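Local coordinates for takeout-like protein 1 (PDB 3E8T) that binds ubiquinone-8 in a long internal pocket and probably serves as a carrier of hydrophobic ligands in an insect, at residues G95-G100 with F158-L163; P25-G30 with E37-L42. All coordinates share one frame; numbering follows the deposited sequence.

Contact 1: G95-G100 with F158-L163; sequences GHYTAG and FGLTNL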
# COMPACT_ATOMS: atom_id res chain seq x y z
N GLY A 95 -1.38 2.10 -14.57
CA GLY A 95 -2.21 1.06 -15.13
C GLY A 95 -3.16 1.58 -16.18
O GLY A 95 -3.10 2.75 -16.54
N HIS A 96 -3.98 0.69 -16.70
CA HIS A 96 -4.99 1.04 -17.69
C HIS A 96 -6.27 1.40 -16.98
O HIS A 96 -6.86 0.54 -16.29
CB HIS A 96 -5.20 -0.18 -18.60
CG HIS A 96 -6.33 -0.05 -19.55
ND1 HIS A 96 -6.98 -1.15 -20.07
CD2 HIS A 96 -6.99 1.03 -20.00
CE1 HIS A 96 -7.96 -0.73 -20.86
NE2 HIS A 96 -7.96 0.60 -20.86
N TYR A 97 -6.66 2.67 -17.06
CA TYR A 97 -7.83 3.15 -16.32
C TYR A 97 -9.00 3.43 -17.25
O TYR A 97 -8.84 3.67 -18.44
CB TYR A 97 -7.51 4.48 -15.53
CG TYR A 97 -7.60 5.71 -16.39
CD1 TYR A 97 -8.74 6.47 -16.39
CD2 TYR A 97 -6.60 6.06 -17.26
CE1 TYR A 97 -8.89 7.50 -17.26
CE2 TYR A 97 -6.78 7.08 -18.15
CZ TYR A 97 -7.93 7.79 -18.15
OH TYR A 97 -8.14 8.80 -19.04
N THR A 98 -10.17 3.42 -16.62
CA THR A 98 -11.34 4.05 -17.22
C THR A 98 -11.97 4.96 -16.19
O THR A 98 -11.87 4.70 -14.98
CB THR A 98 -12.39 3.09 -17.81
OG1 THR A 98 -13.08 2.44 -16.75
CG2 THR A 98 -11.78 2.10 -18.78
N ALA A 99 -12.58 6.03 -16.66
CA ALA A 99 -13.27 6.96 -15.79
C ALA A 99 -14.57 7.39 -16.46
O ALA A 99 -14.62 7.66 -17.67
CB ALA A 99 -12.38 8.16 -15.50
N GLY A 100 -15.60 7.59 -15.63
CA GLY A 100 -16.85 8.13 -16.07
C GLY A 100 -17.54 8.83 -14.90
O GLY A 100 -17.14 8.67 -13.76
N PHE A 158 -1.30 13.84 -11.23
CA PHE A 158 -2.14 12.95 -11.99
C PHE A 158 -1.81 13.05 -13.45
O PHE A 158 -1.95 14.11 -14.05
CB PHE A 158 -3.64 13.31 -11.76
CG PHE A 158 -4.07 13.19 -10.33
CD1 PHE A 158 -4.83 12.11 -9.92
CD2 PHE A 158 -3.79 14.20 -9.41
CE1 PHE A 158 -5.19 11.98 -8.62
CE2 PHE A 158 -4.16 14.08 -8.13
CZ PHE A 158 -4.83 12.97 -7.73
N GLY A 159 -1.47 11.93 -14.03
CA GLY A 159 -1.26 11.80 -15.49
C GLY A 159 -2.27 10.78 -15.98
O GLY A 159 -2.29 9.65 -15.51
N LEU A 160 -3.16 11.21 -16.86
CA LEU A 160 -4.19 10.33 -17.44
C LEU A 160 -4.23 10.59 -18.93
O LEU A 160 -4.37 11.73 -19.32
CB LEU A 160 -5.58 10.61 -16.84
CG LEU A 160 -5.74 10.40 -15.35
CD1 LEU A 160 -7.02 11.13 -14.82
CD2 LEU A 160 -5.79 8.97 -14.98
N THR A 161 -4.11 9.53 -19.72
CA THR A 161 -4.19 9.67 -21.17
C THR A 161 -5.56 9.35 -21.70
O THR A 161 -6.37 8.68 -21.08
CB THR A 161 -3.14 8.81 -21.90
OG1 THR A 161 -3.55 7.46 -21.91
CG2 THR A 161 -1.76 8.97 -21.26
N ASN A 162 -5.85 9.91 -22.86
CA ASN A 162 -7.13 9.76 -23.53
C ASN A 162 -8.31 10.07 -22.63
O ASN A 162 -9.36 9.41 -22.69
CB ASN A 162 -7.27 8.38 -24.11
CG ASN A 162 -8.43 8.26 -25.10
OD1 ASN A 162 -8.65 9.18 -25.89
ND2 ASN A 162 -9.12 7.14 -25.08
N LEU A 163 -8.19 11.17 -21.89
CA LEU A 163 -9.40 11.81 -21.36
C LEU A 163 -10.15 12.44 -22.51
O LEU A 163 -9.57 12.96 -23.46
CB LEU A 163 -9.02 12.92 -20.37
CG LEU A 163 -8.40 12.47 -19.03
CD1 LEU A 163 -7.79 13.67 -18.35
CD2 LEU A 163 -9.46 11.80 -18.15
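Tyr97 reaches from the end of strand 82-100 to the chain leaving strand 155-160, where its ring and hydroxyl make two different contacts. Over one face sits Leu160: CD2 lies 3.7 Å from the ring centroid and only 8° off the normal, a CH-pi contact with the methyl almost exactly over the centre. The two side chains cross at about a right angle. Beyond the ring, Tyr97 OH donates a 2.7 Å hydrogen bond to the backbone O of Thr161, meeting it from above the carbonyl plane, 36° out. Leu163 closes in beside the same hydroxyl, its CD2 3.4 Å from Tyr97 OH. A chi1 of 82° tucks CG of the tyrosine between its own backbone N and C and swings the ring out to this turn.

This buried side contrasts with the exposed turn at Thr161 and Asn162, whose side chains instead bond to Gln113 N and Asp111 O, respectively. Met114 of strand 113-133 also touches both Tyr97 and Leu160. Tyr97 thus bridges from strand 82-100 to the turn after strand 155-160, both strands pairing with 113-133 in the curled antiparallel sheet, next to the ubiquinone-8 pocket that Leu160 helps line, as expected of a JHBP-family (takeout) ligand-binding fold.

Contact 2: P25-G30 with E37-L42; sequences PTFVAG and EVMDVL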
# COMPACT_ATOMS: atom_id res chain seq x y z
N PRO A 25 13.57 -4.05 2.00
CA PRO A 25 13.86 -4.16 0.55
C PRO A 25 14.00 -5.59 0.05
O PRO A 25 13.55 -5.92 -1.06
CB PRO A 25 15.16 -3.38 0.39
CG PRO A 25 15.28 -2.53 1.58
CD PRO A 25 14.57 -3.21 2.70
N THR A 26 14.56 -6.45 0.87
CA THR A 26 14.74 -7.82 0.47
C THR A 26 13.38 -8.54 0.44
O THR A 26 13.07 -9.30 -0.48
CB THR A 26 15.74 -8.51 1.41
OG1 THR A 26 16.99 -7.80 1.33
CG2 THR A 26 15.89 -9.96 1.04
N PHE A 27 12.52 -8.24 1.40
CA PHE A 27 11.21 -8.84 1.44
C PHE A 27 10.35 -8.43 0.23
O PHE A 27 9.74 -9.27 -0.44
CB PHE A 27 10.51 -8.47 2.75
CG PHE A 27 9.15 -9.06 2.88
CD1 PHE A 27 8.98 -10.43 3.12
CD2 PHE A 27 8.01 -8.25 2.73
CE1 PHE A 27 7.71 -10.96 3.23
CE2 PHE A 27 6.73 -8.80 2.84
CZ PHE A 27 6.59 -10.15 3.10
N VAL A 28 10.34 -7.14 -0.07
CA VAL A 28 9.48 -6.68 -1.13
C VAL A 28 10.00 -7.04 -2.52
O VAL A 28 9.24 -7.03 -3.47
CB VAL A 28 9.15 -5.18 -1.06
CG1 VAL A 28 8.48 -4.82 0.26
CG2 VAL A 28 10.31 -4.36 -1.39
N ALA A 29 11.24 -7.47 -2.63
CA ALA A 29 11.75 -8.01 -3.88
C ALA A 29 11.12 -9.36 -4.21
O ALA A 29 11.15 -9.79 -5.35
CB ALA A 29 13.21 -8.13 -3.82
N GLY A 30 10.53 -10.00 -3.21
CA GLY A 30 9.82 -11.25 -3.43
C GLY A 30 10.68 -12.46 -3.09
O GLY A 30 11.91 -12.35 -3.14
N GLU A 37 5.14 -13.06 -3.23
CA GLU A 37 5.10 -12.36 -4.48
C GLU A 37 5.95 -11.08 -4.44
O GLU A 37 6.24 -10.56 -3.38
CB GLU A 37 3.64 -12.01 -4.77
CG GLU A 37 2.72 -13.25 -4.81
CD GLU A 37 1.22 -12.93 -4.89
OE1 GLU A 37 0.63 -12.35 -3.94
OE2 GLU A 37 0.61 -13.24 -5.94
N VAL A 38 6.38 -10.59 -5.60
CA VAL A 38 7.09 -9.33 -5.67
C VAL A 38 6.15 -8.19 -5.25
O VAL A 38 5.00 -8.11 -5.68
CB VAL A 38 7.59 -9.06 -7.09
CG1 VAL A 38 8.30 -7.70 -7.20
CG2 VAL A 38 8.44 -10.21 -7.60
N MET A 39 6.62 -7.31 -4.38
CA MET A 39 5.81 -6.18 -3.89
C MET A 39 6.35 -4.84 -4.29
O MET A 39 5.79 -3.81 -3.92
CB MET A 39 5.61 -6.28 -2.38
CG MET A 39 4.66 -7.41 -2.02
SD MET A 39 4.73 -7.97 -0.34
CE MET A 39 6.12 -9.13 -0.43
N ASP A 40 7.43 -4.81 -5.07
CA ASP A 40 7.90 -3.58 -5.73
C ASP A 40 8.64 -4.04 -6.98
O ASP A 40 9.78 -4.51 -6.89
CB ASP A 40 8.77 -2.67 -4.83
CG ASP A 40 9.02 -1.29 -5.47
OD1 ASP A 40 8.66 -1.09 -6.67
OD2 ASP A 40 9.60 -0.37 -4.82
N VAL A 41 8.00 -4.03 -8.13
CA VAL A 41 6.70 -3.43 -8.43
C VAL A 41 5.62 -4.42 -8.05
O VAL A 41 5.70 -5.60 -8.38
CB VAL A 41 6.63 -3.08 -9.91
CG1 VAL A 41 5.29 -2.53 -10.26
CG2 VAL A 41 7.67 -2.02 -10.27
N LEU A 42 4.63 -3.97 -7.31
CA LEU A 42 3.48 -4.78 -6.94
C LEU A 42 2.42 -4.76 -8.00
O LEU A 42 1.99 -3.69 -8.41
CB LEU A 42 2.87 -4.25 -5.64
CG LEU A 42 1.63 -4.93 -5.09
CD1 LEU A 42 1.88 -6.39 -4.69
CD2 LEU A 42 1.02 -4.17 -3.92
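The Phe27 ring receives the end of Met39 obliquely, neither squarely over a face nor at an edge, with Met39 CE 3.3 Å from Phe27 CE2. Met39 SD stands 4.8 Å from the ring centroid, 52° off the normal, which makes this a Met-aromatic contact. A bend at chi3 (-83°) turns the methionine methyl towards the ring. Elsewhere Phe27 packs edge-to-face with Phe208 and touches Ile205, both of helix 182-211, and it also borders the bound ubiquinone-8. Replacing Phe27 by alanine removes the ring; Met39 CE would then probably be left without its aromatic partner, and a gap would open beside helix 182-211 and the ligand.

The backbone also joins the two segments. Val28 O, near the end of the helix, accepts a hydrogen bond of 2.8 Å from Met39 N, in the carbonyl plane, and a weak one of 3.3 Å from Asp40 N. Val28 CB meets Met39 CB at 3.9 Å, one side chain lying across the other, whereas Val28 CG2 runs alongside Asp40 CB. Asp40 OD2 accepts a hydrogen bond from the backbone N of Lys67. Gly30, with positive phi, passes close to the backbone of Val38; a CB on it would crowd Val38 CG2 and the carbonyl O of Ala29.

Because Val28 O is spent on the loop, chiefly on Met39 N, the position of the loop probably depends on where the helix ends and not on side-chain packing alone, while Met39 packs against Phe27, which itself reaches the ligand.

Contact 2 comes first along the chain, joining the end of helix 13-28 to the loop that leads into strand 42-51; contact 1 follows, between strand 82-100 and the end of strand 155-160 with the turn that follows. Their centres lie 26 Å apart and their nearest atoms about 9 Å, so they do not touch. The sheet connects them nevertheless: strand 54-77 pairs with strand 82-100 of contact 1 and packs against Val28 and Asp40 of contact 2. Helix 182-211 likewise meets Phe27 in one and Phe158 in the other. Both contacts border ubiquinone-8, through Phe27 and through Phe158 and Leu160, so they mark separate points along one elongated pocket, consistent with a carrier for long, hydrophobic ligands.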